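Local structure of ribosome-inactivating protein 3 (Zea mays, 2PQG) at residues E119-G124 against L177-V182; E4-E9 against A126-A131; N71-G76 against G187-T192; Y13-F18 against T196-F201. The protein belongs to the plant ribosome-inactivating protein family, whose members share a mixed beta-sheet packed against a largely helical body. All blocks are in the same frame, centred on the assembly; numbering follows the deposited sequence.

Contact 1: E119-G124 against L177-V182; sequences ETVTMG and LVKLVV
Val121 and Lys179 bring the two backbones closest, their CA atoms 6.2 Å apart where the loop 119-124, leaving a short 3-10 turn, runs past the side of helix 171-189. Val121 points its side chain at the helix and uses both branches: CG1 rests on the backbone, 3.5 Å from Val178 O, while CG2 meets Val178 CG1 at 4.1 Å. With CG1 anti to the backbone N (chi1 -178°), this branch reaches the helix surface and also packs beside the start of the Lys179 side chain. That lysine runs straight as far as CE and then bends at chi4 (-54°), which turns the ammonium toward the backbone of Thr122. NZ donates to Thr122 O at 2.8 Å, approaching in the carbonyl plane on a lone pair. The contact thus ties the loop between helices 109-112 and 125-135 to the long helix in the body of the ribosome-inactivating protein fold. Beside the ammonium a water donates to Thr120 O and accepts from Thr122 N, with a weak third bond from Lys179 NZ; Glu127 lies near the same ammonium as a long, weak ion-pair partner. Deeper in, the thioether of Met123 crosses Val182 at about a right angle, its SD 3.4 Å from Val182 CG1. Both of these side chains also touch Leu209, and Val182 packs on Tyr109 of helix 109-112.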
loop_
_atom_site.group_PDB
_atom_site.type_symbol
_atom_site.label_atom_id
_atom_site.label_comp_id
_atom_site.label_asym_id
_atom_site.label_seq_id
_atom_site.Cartn_x
_atom_site.Cartn_y
_atom_site.Cartn_z
ATOM N N GLU A 119 -6.712 11.208 -0.590
ATOM C CA GLU A 119 -7.079 11.995 0.583
ATOM C C GLU A 119 -8.356 11.497 1.259
ATOM O O GLU A 119 -8.698 11.956 2.354
ATOM C CB GLU A 119 -7.242 13.474 0.218
ATOM C CG GLU A 119 -8.489 13.800 -0.598
ATOM C CD GLU A 119 -8.301 13.617 -2.104
ATOM O OE1 GLU A 119 -9.294 13.802 -2.847
ATOM O OE2 GLU A 119 -7.171 13.297 -2.547
ATOM N N THR A 120 -9.052 10.555 0.624
ATOM C CA THR A 120 -10.287 10.007 1.199
ATOM C C THR A 120 -10.073 8.749 2.030
ATOM O O THR A 120 -11.017 8.235 2.639
ATOM C CB THR A 120 -11.329 9.669 0.111
ATOM O OG1 THR A 120 -10.733 8.821 -0.878
ATOM C CG2 THR A 120 -11.850 10.943 -0.545
ATOM N N VAL A 121 -8.836 8.257 2.049
ATOM C CA VAL A 121 -8.493 7.053 2.797
ATOM C C VAL A 121 -8.080 7.390 4.231
ATOM O O VAL A 121 -6.963 7.865 4.473
ATOM C CB VAL A 121 -7.355 6.286 2.092
ATOM C CG1 VAL A 121 -7.034 5.001 2.849
ATOM C CG2 VAL A 121 -7.759 5.976 0.657
ATOM N N THR A 122 -8.989 7.140 5.175
ATOM C CA THR A 122 -8.729 7.420 6.579
ATOM C C THR A 122 -7.801 6.367 7.173
ATOM O O THR A 122 -8.094 5.172 7.104
ATOM C CB THR A 122 -10.033 7.461 7.386
ATOM O OG1 THR A 122 -10.965 8.333 6.735
ATOM C CG2 THR A 122 -9.766 8.004 8.798
ATOM N N MET A 123 -6.686 6.824 7.747
ATOM C CA MET A 123 -5.701 5.932 8.343
ATOM C C MET A 123 -5.562 6.141 9.840
ATOM O O MET A 123 -6.175 7.049 10.408
ATOM C CB MET A 123 -4.350 6.100 7.624
ATOM C CG MET A 123 -4.447 5.908 6.115
ATOM S SD MET A 123 -2.948 6.441 5.266
ATOM C CE MET A 123 -3.239 8.204 5.108
ATOM N N GLY A 124 -4.739 5.306 10.464
ATOM C CA GLY A 124 -4.547 5.362 11.899
ATOM C C GLY A 124 -4.391 3.939 12.423
ATOM O O GLY A 124 -4.551 2.958 11.684
ATOM N N LEU A 177 -8.343 -2.908 2.286
ATOM C CA LEU A 177 -7.103 -3.107 1.554
ATOM C C LEU A 177 -6.399 -1.814 1.176
ATOM O O LEU A 177 -5.180 -1.725 1.289
ATOM C CB LEU A 177 -7.348 -3.955 0.302
ATOM C CG LEU A 177 -7.390 -5.467 0.565
ATOM C CD1 LEU A 177 -7.661 -6.225 -0.718
ATOM C CD2 LEU A 177 -6.060 -5.910 1.176
ATOM N N VAL A 178 -7.153 -0.803 0.748
ATOM C CA VAL A 178 -6.532 0.462 0.358
ATOM C C VAL A 178 -6.056 1.286 1.559
ATOM O O VAL A 178 -5.384 2.298 1.393
ATOM C CB VAL A 178 -7.484 1.315 -0.523
ATOM C CG1 VAL A 178 -8.556 1.955 0.335
ATOM C CG2 VAL A 178 -6.681 2.346 -1.313
ATOM N N LYS A 179 -6.399 0.861 2.768
ATOM C CA LYS A 179 -5.946 1.574 3.953
ATOM C C LYS A 179 -4.545 1.061 4.280
ATOM O O LYS A 179 -3.675 1.823 4.726
ATOM C CB LYS A 179 -6.875 1.312 5.137
ATOM C CG LYS A 179 -8.249 1.927 5.004
ATOM C CD LYS A 179 -9.100 1.605 6.215
ATOM C CE LYS A 179 -10.422 2.345 6.165
ATOM N NZ LYS A 179 -10.207 3.801 5.983
ATOM N N LEU A 180 -4.333 -0.236 4.047
ATOM C CA LEU A 180 -3.041 -0.866 4.315
ATOM C C LEU A 180 -2.048 -0.560 3.202
ATOM O O LEU A 180 -0.848 -0.456 3.445
ATOM C CB LEU A 180 -3.206 -2.382 4.462
ATOM C CG LEU A 180 -4.159 -2.848 5.569
ATOM C CD1 LEU A 180 -4.258 -4.369 5.537
ATOM C CD2 LEU A 180 -3.676 -2.355 6.934
ATOM N N VAL A 181 -2.558 -0.417 1.982
ATOM C CA VAL A 181 -1.714 -0.107 0.840
ATOM C C VAL A 181 -1.060 1.250 1.066
ATOM O O VAL A 181 0.134 1.405 0.838
ATOM C CB VAL A 181 -2.527 -0.084 -0.482
ATOM C CG1 VAL A 181 -1.645 0.393 -1.633
ATOM C CG2 VAL A 181 -3.058 -1.478 -0.789
ATOM N N VAL A 182 -1.831 2.223 1.543
ATOM C CA VAL A 182 -1.278 3.551 1.783
ATOM C C VAL A 182 -0.408 3.620 3.040
ATOM O O VAL A 182 0.676 4.197 3.002
ATOM C CB VAL A 182 -2.396 4.624 1.876
ATOM C CG1 VAL A 182 -1.787 5.987 2.111
ATOM C CG2 VAL A 182 -3.205 4.647 0.596
HETATM O O HOH W 1 -12.121 6.340 4.606
#

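Contact 2: E4-E9 against A126-A131; sequences EIFPVE and AEMTRA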
loop_
_atom_site.group_PDB
_atom_site.type_symbol
_atom_site.label_atom_id
_atom_site.label_comp_id
_atom_site.label_asym_id
_atom_site.label_seq_id
_atom_site.Cartn_x
_atom_site.Cartn_y
_atom_site.Cartn_z
ATOM N N GLU A 4 8.584 -9.144 8.337
ATOM C CA GLU A 4 8.522 -8.088 9.339
ATOM C C GLU A 4 7.222 -8.350 10.118
ATOM O O GLU A 4 6.266 -8.949 9.590
ATOM C CB GLU A 4 8.453 -6.682 8.734
ATOM C CG GLU A 4 9.511 -6.399 7.700
ATOM C CD GLU A 4 10.919 -6.438 8.254
ATOM O OE1 GLU A 4 11.118 -6.003 9.406
ATOM O OE2 GLU A 4 11.831 -6.879 7.523
ATOM N N ILE A 5 7.193 -7.930 11.382
ATOM C CA ILE A 5 6.021 -8.116 12.235
ATOM C C ILE A 5 5.645 -6.820 12.937
ATOM O O ILE A 5 6.493 -6.181 13.563
ATOM C CB ILE A 5 6.262 -9.198 13.306
ATOM C CG1 ILE A 5 6.505 -10.554 12.633
ATOM C CG2 ILE A 5 5.059 -9.280 14.239
ATOM C CD1 ILE A 5 6.902 -11.650 13.603
ATOM N N PHE A 6 4.381 -6.423 12.816
ATOM C CA PHE A 6 3.906 -5.222 13.472
ATOM C C PHE A 6 2.690 -5.524 14.373
ATOM O O PHE A 6 1.648 -5.962 13.894
ATOM C CB PHE A 6 3.508 -4.139 12.454
ATOM C CG PHE A 6 3.162 -2.833 13.092
ATOM C CD1 PHE A 6 2.027 -2.144 12.714
ATOM C CD2 PHE A 6 3.956 -2.315 14.112
ATOM C CE1 PHE A 6 1.670 -0.953 13.353
ATOM C CE2 PHE A 6 3.610 -1.127 14.757
ATOM C CZ PHE A 6 2.464 -0.444 14.376
ATOM N N PRO A 7 2.831 -5.323 15.698
ATOM C CA PRO A 7 1.774 -5.564 16.690
ATOM C C PRO A 7 0.837 -4.366 16.661
ATOM O O PRO A 7 0.898 -3.484 17.525
ATOM C CB PRO A 7 2.548 -5.690 17.993
ATOM C CG PRO A 7 3.736 -4.775 17.764
ATOM C CD PRO A 7 4.115 -4.959 16.332
ATOM N N VAL A 8 -0.038 -4.333 15.661
ATOM C CA VAL A 8 -0.936 -3.200 15.468
ATOM C C VAL A 8 -1.329 -2.568 16.801
ATOM O O VAL A 8 -0.993 -1.416 17.077
ATOM C CB VAL A 8 -2.211 -3.612 14.711
ATOM C CG1 VAL A 8 -3.003 -2.381 14.297
ATOM C CG2 VAL A 8 -1.856 -4.458 13.497
ATOM N N GLU A 9 -2.044 -3.330 17.623
ATOM C CA GLU A 9 -2.726 -2.785 18.771
ATOM C C GLU A 9 -1.827 -2.300 19.881
ATOM O O GLU A 9 -2.277 -1.595 20.787
ATOM C CB GLU A 9 -3.729 -3.812 19.308
ATOM C CG GLU A 9 -4.957 -4.018 18.440
ATOM C CD GLU A 9 -6.097 -4.680 19.199
ATOM O OE1 GLU A 9 -6.767 -3.989 19.994
ATOM O OE2 GLU A 9 -6.317 -5.894 19.009
ATOM N N ALA A 126 -6.197 2.493 14.903
ATOM C CA ALA A 126 -7.523 1.893 15.031
ATOM C C ALA A 126 -8.017 1.437 13.657
ATOM O O ALA A 126 -8.643 0.382 13.528
ATOM C CB ALA A 126 -8.501 2.891 15.640
ATOM N N GLU A 127 -7.729 2.247 12.639
ATOM C CA GLU A 127 -8.111 1.952 11.262
ATOM C C GLU A 127 -7.383 0.709 10.765
ATOM O O GLU A 127 -7.941 -0.082 10.006
ATOM C CB GLU A 127 -7.761 3.130 10.348
ATOM C CG GLU A 127 -8.515 4.427 10.624
ATOM C CD GLU A 127 -9.958 4.385 10.146
ATOM O OE1 GLU A 127 -10.306 3.481 9.347
ATOM O OE2 GLU A 127 -10.739 5.274 10.565
ATOM N N MET A 128 -6.130 0.541 11.183
ATOM C CA MET A 128 -5.348 -0.625 10.779
ATOM C C MET A 128 -5.788 -1.878 11.553
ATOM O O MET A 128 -5.730 -2.995 11.031
ATOM C CB MET A 128 -3.856 -0.373 11.008
ATOM C CG MET A 128 -2.969 -1.476 10.457
ATOM S SD MET A 128 -1.203 -1.196 10.762
ATOM C CE MET A 128 -0.784 -0.008 9.509
ATOM N N THR A 129 -6.217 -1.687 12.800
ATOM C CA THR A 129 -6.688 -2.796 13.632
ATOM C C THR A 129 -7.951 -3.423 13.020
ATOM O O THR A 129 -8.041 -4.641 12.892
ATOM C CB THR A 129 -7.001 -2.323 15.080
ATOM O OG1 THR A 129 -5.795 -1.849 15.691
ATOM C CG2 THR A 129 -7.567 -3.472 15.922
ATOM N N ARG A 130 -8.908 -2.584 12.628
ATOM C CA ARG A 130 -10.149 -3.055 12.030
ATOM C C ARG A 130 -9.948 -3.688 10.651
ATOM O O ARG A 130 -10.631 -4.651 10.289
ATOM C CB ARG A 130 -11.158 -1.907 11.933
ATOM C CG ARG A 130 -11.654 -1.408 13.275
ATOM C CD ARG A 130 -12.939 -0.616 13.133
ATOM N NE ARG A 130 -12.727 0.700 12.538
ATOM C CZ ARG A 130 -12.170 1.728 13.172
ATOM N NH1 ARG A 130 -11.766 1.593 14.430
ATOM N NH2 ARG A 130 -12.023 2.894 12.553
ATOM N N ALA A 131 -9.014 -3.142 9.882
ATOM C CA ALA A 131 -8.716 -3.665 8.555
ATOM C C ALA A 131 -8.166 -5.085 8.637
ATOM O O ALA A 131 -8.587 -5.967 7.886
ATOM C CB ALA A 131 -7.719 -2.759 7.855
#
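Met128 and Phe6 meet in a Met-aromatic contact between helix 125-135 and the end of strand 2-7, an outermost strand of the mixed sheet in this ribosome-inactivating protein fold. The sulfur comes in at the ring edge and practically in its plane, with SD 3.9 Å from Phe6 CE1. Beside this pair, Val8 turns its CG1 branch onto the helix, touching Met128 CG at 3.9 Å and closing to 3.2 Å from Thr129 OG1. Glu9 joins through its aliphatic part, CG lying 3.7 Å from Thr129 CG2 as the two side chains cross at about a right angle. No hydrogen bond links the segments, and the strongest polar partners lie outside them: Thr129 OG1 bonds to Arg125 O one turn back in its helix, and Glu9 OE2 accepts from Arg59 N.

The next layer sets these groups in place. Phe6 stacks with Phe18 and meets Tyr13 edge-to-face, while its backbone is hydrogen-bonded to strand 51-57. Arg125 also bonds Val8 O through NH2, tying the chain after the strand to the helix that Val8 packs on. Pro7 is the centre of an inverse gamma turn at the end of the strand, just before Val8, whose CA is the nearest to that of Thr129. Met128 is itself backed by Leu180 and Met183 of helix 171-189; CG anti to the backbone N (chi1 -173°) sends its chain out toward Phe6 and Val8, and the bend at chi3 (-79°) swings CE away from the ring while SD stays at its edge.

Contact 3: N71-G76 against G187-T192; sequences NLYLVG and GLRFNT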
loop_
_atom_site.group_PDB
_atom_site.type_symbol
_atom_site.label_atom_id
_atom_site.label_comp_id
_atom_site.label_asym_id
_atom_site.label_seq_id
_atom_site.Cartn_x
_atom_site.Cartn_y
_atom_site.Cartn_z
ATOM N N ASN A 71 9.040 -2.976 -6.447
ATOM C CA ASN A 71 8.258 -1.741 -6.507
ATOM C C ASN A 71 7.549 -1.428 -5.190
ATOM O O ASN A 71 6.799 -0.458 -5.094
ATOM C CB ASN A 71 7.235 -1.795 -7.647
ATOM C CG ASN A 71 6.202 -2.878 -7.453
ATOM O OD1 ASN A 71 5.946 -3.319 -6.330
ATOM N ND2 ASN A 71 5.586 -3.306 -8.548
ATOM N N LEU A 72 7.814 -2.249 -4.175
ATOM C CA LEU A 72 7.217 -2.101 -2.847
ATOM C C LEU A 72 5.694 -2.061 -2.873
ATOM O O LEU A 72 5.071 -1.300 -2.131
ATOM C CB LEU A 72 7.748 -0.847 -2.132
ATOM C CG LEU A 72 9.134 -0.918 -1.472
ATOM C CD1 LEU A 72 9.350 0.306 -0.592
ATOM C CD2 LEU A 72 9.246 -2.180 -0.628
ATOM N N TYR A 73 5.085 -2.886 -3.715
ATOM C CA TYR A 73 3.636 -2.887 -3.779
ATOM C C TYR A 73 3.028 -4.219 -3.404
ATOM O O TYR A 73 3.594 -5.274 -3.674
ATOM C CB TYR A 73 3.159 -2.491 -5.168
ATOM C CG TYR A 73 1.849 -1.739 -5.142
ATOM C CD1 TYR A 73 1.794 -0.423 -4.688
ATOM C CD2 TYR A 73 0.665 -2.341 -5.568
ATOM C CE1 TYR A 73 0.591 0.278 -4.660
ATOM C CE2 TYR A 73 -0.545 -1.650 -5.542
ATOM C CZ TYR A 73 -0.574 -0.340 -5.091
ATOM O OH TYR A 73 -1.762 0.355 -5.091
ATOM N N LEU A 74 1.853 -4.150 -2.792
ATOM C CA LEU A 74 1.116 -5.329 -2.340
ATOM C C LEU A 74 0.598 -6.203 -3.480
ATOM O O LEU A 74 0.015 -5.698 -4.438
ATOM C CB LEU A 74 -0.063 -4.871 -1.480
ATOM C CG LEU A 74 -0.976 -5.900 -0.832
ATOM C CD1 LEU A 74 -0.217 -6.677 0.217
ATOM C CD2 LEU A 74 -2.141 -5.178 -0.196
ATOM N N VAL A 75 0.807 -7.511 -3.378
ATOM C CA VAL A 75 0.331 -8.426 -4.411
ATOM C C VAL A 75 -0.846 -9.222 -3.864
ATOM O O VAL A 75 -1.801 -9.514 -4.584
ATOM C CB VAL A 75 1.422 -9.418 -4.853
ATOM C CG1 VAL A 75 0.911 -10.275 -5.999
ATOM C CG2 VAL A 75 2.669 -8.663 -5.270
ATOM N N GLY A 76 -0.773 -9.567 -2.582
ATOM C CA GLY A 76 -1.841 -10.327 -1.959
ATOM C C GLY A 76 -1.642 -10.437 -0.464
ATOM O O GLY A 76 -0.680 -9.894 0.081
ATOM N N GLY A 187 3.643 4.021 2.736
ATOM C CA GLY A 187 4.311 4.552 3.905
ATOM C C GLY A 187 5.803 4.284 3.754
ATOM O O GLY A 187 6.638 5.097 4.162
ATOM N N LEU A 188 6.137 3.142 3.153
ATOM C CA LEU A 188 7.529 2.755 2.942
ATOM C C LEU A 188 8.174 3.567 1.803
ATOM O O LEU A 188 9.321 4.005 1.912
ATOM C CB LEU A 188 7.616 1.251 2.635
ATOM C CG LEU A 188 7.222 0.234 3.716
ATOM C CD1 LEU A 188 7.140 -1.154 3.103
ATOM C CD2 LEU A 188 8.220 0.246 4.861
ATOM N N ARG A 189 7.431 3.766 0.720
ATOM C CA ARG A 189 7.921 4.531 -0.423
ATOM C C ARG A 189 8.128 6.016 -0.122
ATOM O O ARG A 189 9.163 6.592 -0.456
ATOM C CB ARG A 189 6.936 4.448 -1.587
ATOM C CG ARG A 189 6.879 3.154 -2.347
ATOM C CD ARG A 189 5.715 3.238 -3.317
ATOM N NE ARG A 189 5.610 2.059 -4.160
ATOM C CZ ARG A 189 4.710 1.921 -5.126
ATOM N NH1 ARG A 189 3.838 2.890 -5.359
ATOM N NH2 ARG A 189 4.694 0.825 -5.871
ATOM N N PHE A 190 7.123 6.638 0.487
ATOM C CA PHE A 190 7.172 8.063 0.776
ATOM C C PHE A 190 7.340 8.417 2.237
ATOM O O PHE A 190 6.547 7.977 3.072
ATOM C CB PHE A 190 5.888 8.746 0.291
ATOM C CG PHE A 190 5.611 8.571 -1.164
ATOM C CD1 PHE A 190 5.065 7.387 -1.649
ATOM C CD2 PHE A 190 5.899 9.593 -2.058
ATOM C CE1 PHE A 190 4.801 7.230 -3.012
ATOM C CE2 PHE A 190 5.638 9.443 -3.416
ATOM C CZ PHE A 190 5.091 8.259 -3.897
ATOM N N ASN A 191 8.353 9.222 2.553
ATOM C CA ASN A 191 8.534 9.655 3.929
ATOM C C ASN A 191 7.550 10.802 4.190
ATOM O O ASN A 191 7.395 11.261 5.321
ATOM C CB ASN A 191 9.981 10.086 4.215
ATOM C CG ASN A 191 10.600 10.882 3.089
ATOM O OD1 ASN A 191 11.510 11.681 3.308
ATOM N ND2 ASN A 191 10.130 10.657 1.876
ATOM N N THR A 192 6.874 11.259 3.139
ATOM C CA THR A 192 5.880 12.311 3.306
ATOM C C THR A 192 4.623 11.642 3.893
ATOM O O THR A 192 3.880 12.245 4.664
ATOM C CB THR A 192 5.558 13.019 1.950
ATOM O OG1 THR A 192 4.543 14.015 2.152
ATOM C CG2 THR A 192 5.105 12.011 0.900
#
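Asn71 O receives two hydrogen bonds from Arg189, whose guanidinium approaches side-on and directs two nitrogens at this one carbonyl oxygen. NH2 is 2.6 Å from Asn71 O with an N-H...O angle of 152°, and NE is 2.9 Å from the same atom, nearly along the C=O axis. The oxygen lies close to the guanidinium plane, an arrangement that limits rotation of the group. Within the turn, Asn71 OD1 accepts a weak bond from Tyr73 N. The arginine's two bonds join the end of helix 171-189 to the loop leading into strand 74-78, linking helical body and mixed sheet near the centre of the ribosome-inactivating protein fold. Tyr73 also meets the guanidinium: its CD1 lies over one face, 3.4 Å from Arg189 NH2, with the two planes 32° apart. Trp220 supplies a cation-pi partner for the same arginine, and Tyr73 OH bonds to Gly107 O. Apolar packing is led by Leu72, whose CD1 touches Leu188 CB at 3.8 Å as the side chains cross at about a right angle. The Leu72 side chain slides past the aliphatic stem of Arg189 in the opposite direction, its CB 4.1 Å from Arg189 CG.

Contact 4: Y13-F18 against T196-F201; sequences YPYSAF and TVDAGF
Tyr15 and Asp198 both extend from their helices with CG anti to the backbone N (chi1 168° and -177°), which carries the tyrosine ring along Val197 and Asp198 and the carboxylate to the start of helix 15-27. The phenol ring takes Val197 over one face: CG1 lies 3.7 Å from the centroid of the Tyr15 ring, a CH-pi contact set toward the rim. Asp198 CB sits in the plane of the same ring at its edge, 3.6 Å from Tyr15 CD2. Phe201 receives the other end of the tyrosine side chain in a second CH-pi contact, with Tyr15 CB over the centre of the Phe201 ring, 3.6 Å from its centroid. The two aromatic planes are themselves only 22° apart but slid so far that the rings barely overlap.

In the ribosome-inactivating protein fold this contact joins the first turn of helix 15-27 to the C-terminal end of helix 191-199 and the residues just after it. Asp198 OD1 accepts from Ser16 N at 2.8 Å, the donor standing above the carboxylate plane. A water bridges the same OD1 to Tyr15 N, so the carboxylate oxygen engages two successive amides of the opening turn, one directly and one through the water. Its negative charge at a helix N-terminus would be expected to interact favourably with the helix dipole. Farther along the tyrosine, OH bonds to Met183 O in helix 171-189, while Phe201 also packs on Phe6 and Val197 on Met123.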
loop_
_atom_site.group_PDB
_atom_site.type_symbol
_atom_site.label_atom_id
_atom_site.label_comp_id
_atom_site.label_asym_id
_atom_site.label_seq_id
_atom_site.Cartn_x
_atom_site.Cartn_y
_atom_site.Cartn_z
ATOM N N TYR A 13 4.305 0.605 20.627
ATOM C CA TYR A 13 5.138 0.380 19.439
ATOM C C TYR A 13 4.708 1.377 18.357
ATOM O O TYR A 13 3.750 1.131 17.612
ATOM C CB TYR A 13 4.950 -1.057 18.917
ATOM C CG TYR A 13 5.987 -1.505 17.905
ATOM C CD1 TYR A 13 6.618 -0.588 17.066
ATOM C CD2 TYR A 13 6.306 -2.850 17.754
ATOM C CE1 TYR A 13 7.535 -0.994 16.103
ATOM C CE2 TYR A 13 7.222 -3.270 16.788
ATOM C CZ TYR A 13 7.829 -2.332 15.964
ATOM O OH TYR A 13 8.707 -2.732 14.981
ATOM N N PRO A 14 5.428 2.509 18.246
ATOM C CA PRO A 14 5.085 3.526 17.247
ATOM C C PRO A 14 5.215 3.118 15.786
ATOM O O PRO A 14 6.110 2.374 15.407
ATOM C CB PRO A 14 5.998 4.690 17.619
ATOM C CG PRO A 14 7.206 4.004 18.207
ATOM C CD PRO A 14 6.607 2.912 19.038
ATOM N N TYR A 15 4.292 3.613 14.970
ATOM C CA TYR A 15 4.282 3.343 13.541
ATOM C C TYR A 15 5.636 3.732 12.928
ATOM O O TYR A 15 6.167 3.011 12.080
ATOM C CB TYR A 15 3.140 4.135 12.885
ATOM C CG TYR A 15 3.166 4.179 11.372
ATOM C CD1 TYR A 15 2.772 3.077 10.607
ATOM C CD2 TYR A 15 3.559 5.339 10.703
ATOM C CE1 TYR A 15 2.760 3.130 9.207
ATOM C CE2 TYR A 15 3.556 5.408 9.308
ATOM C CZ TYR A 15 3.150 4.301 8.566
ATOM O OH TYR A 15 3.115 4.375 7.190
ATOM N N SER A 16 6.188 4.864 13.363
ATOM C CA SER A 16 7.474 5.354 12.851
ATOM C C SER A 16 8.594 4.344 13.066
ATOM O O SER A 16 9.527 4.259 12.268
ATOM C CB SER A 16 7.853 6.663 13.540
ATOM O OG SER A 16 7.906 6.481 14.944
ATOM N N ALA A 17 8.492 3.591 14.157
ATOM C CA ALA A 17 9.481 2.582 14.499
ATOM C C ALA A 17 9.424 1.434 13.501
ATOM O O ALA A 17 10.452 0.939 13.029
ATOM C CB ALA A 17 9.212 2.062 15.892
ATOM N N PHE A 18 8.212 1.005 13.188
ATOM C CA PHE A 18 8.027 -0.080 12.247
ATOM C C PHE A 18 8.534 0.322 10.866
ATOM O O PHE A 18 9.156 -0.468 10.165
ATOM C CB PHE A 18 6.553 -0.445 12.167
ATOM C CG PHE A 18 6.277 -1.587 11.257
ATOM C CD1 PHE A 18 6.842 -2.837 11.506
ATOM C CD2 PHE A 18 5.481 -1.413 10.137
ATOM C CE1 PHE A 18 6.612 -3.907 10.643
ATOM C CE2 PHE A 18 5.241 -2.467 9.266
ATOM C CZ PHE A 18 5.809 -3.722 9.517
ATOM N N THR A 196 3.189 11.788 7.917
ATOM C CA THR A 196 1.791 12.129 8.149
ATOM C C THR A 196 1.038 11.016 8.864
ATOM O O THR A 196 0.249 11.287 9.774
ATOM C CB THR A 196 1.081 12.464 6.824
ATOM O OG1 THR A 196 1.713 13.604 6.228
ATOM C CG2 THR A 196 -0.396 12.779 7.064
ATOM N N VAL A 197 1.279 9.769 8.471
ATOM C CA VAL A 197 0.599 8.655 9.115
ATOM C C VAL A 197 1.093 8.455 10.546
ATOM O O VAL A 197 0.312 8.058 11.410
ATOM C CB VAL A 197 0.778 7.329 8.344
ATOM C CG1 VAL A 197 0.139 6.180 9.133
ATOM C CG2 VAL A 197 0.146 7.439 6.973
ATOM N N ASP A 198 2.372 8.729 10.807
ATOM C CA ASP A 198 2.883 8.544 12.162
ATOM C C ASP A 198 2.413 9.650 13.071
ATOM O O ASP A 198 2.100 9.413 14.234
ATOM C CB ASP A 198 4.411 8.503 12.221
ATOM C CG ASP A 198 4.922 8.246 13.639
ATOM O OD1 ASP A 198 4.686 7.138 14.177
ATOM O OD2 ASP A 198 5.542 9.155 14.227
ATOM N N ALA A 199 2.365 10.865 12.546
ATOM C CA ALA A 199 1.928 11.988 13.352
ATOM C C ALA A 199 0.508 11.794 13.885
ATOM O O ALA A 199 0.232 12.127 15.038
ATOM C CB ALA A 199 2.013 13.271 12.551
ATOM N N GLY A 200 -0.390 11.250 13.067
ATOM C CA GLY A 200 -1.754 11.067 13.531
ATOM C C GLY A 200 -2.156 9.625 13.764
ATOM O O GLY A 200 -3.338 9.315 13.895
ATOM N N PHE A 201 -1.173 8.739 13.844
ATOM C CA PHE A 201 -1.451 7.320 14.026
ATOM C C PHE A 201 -2.318 6.938 15.224
ATOM O O PHE A 201 -3.040 5.944 15.168
ATOM C CB PHE A 201 -0.142 6.543 14.084
ATOM C CG PHE A 201 -0.296 5.079 13.781
ATOM C CD1 PHE A 201 -0.079 4.117 14.767
ATOM C CD2 PHE A 201 -0.638 4.663 12.502
ATOM C CE1 PHE A 201 -0.199 2.774 14.480
ATOM C CE2 PHE A 201 -0.763 3.310 12.208
ATOM C CZ PHE A 201 -0.540 2.367 13.198
HETATM O O HOH W 2 2.927 5.933 16.483
#

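Overall arrangement
Contacts 1 and 3 lie on helix 171-189, and contacts 2 and 4 border it; all pairs of centres lie about 11 to 16 Å apart. Contact 3 shares helix 191-199 with contact 4. Contacts 2 and 3 reach the same mixed sheet without touching, their nearest atoms about 7 Å apart; every other pair touches, with Val181 packing on Tyr73 (1 and 3) and Pro7 on Tyr13 (2 and 4). The first segments come in the order 4-9, 13-18, 71-76, 119-124, the second in the order 126-131, 177-182, 187-192, 196-201. Contact 4 thus encloses contact 3, which encloses contact 1, whereas contact 2 crosses all three. Sequence-distant parts of the chain are thereby gathered into one compact body.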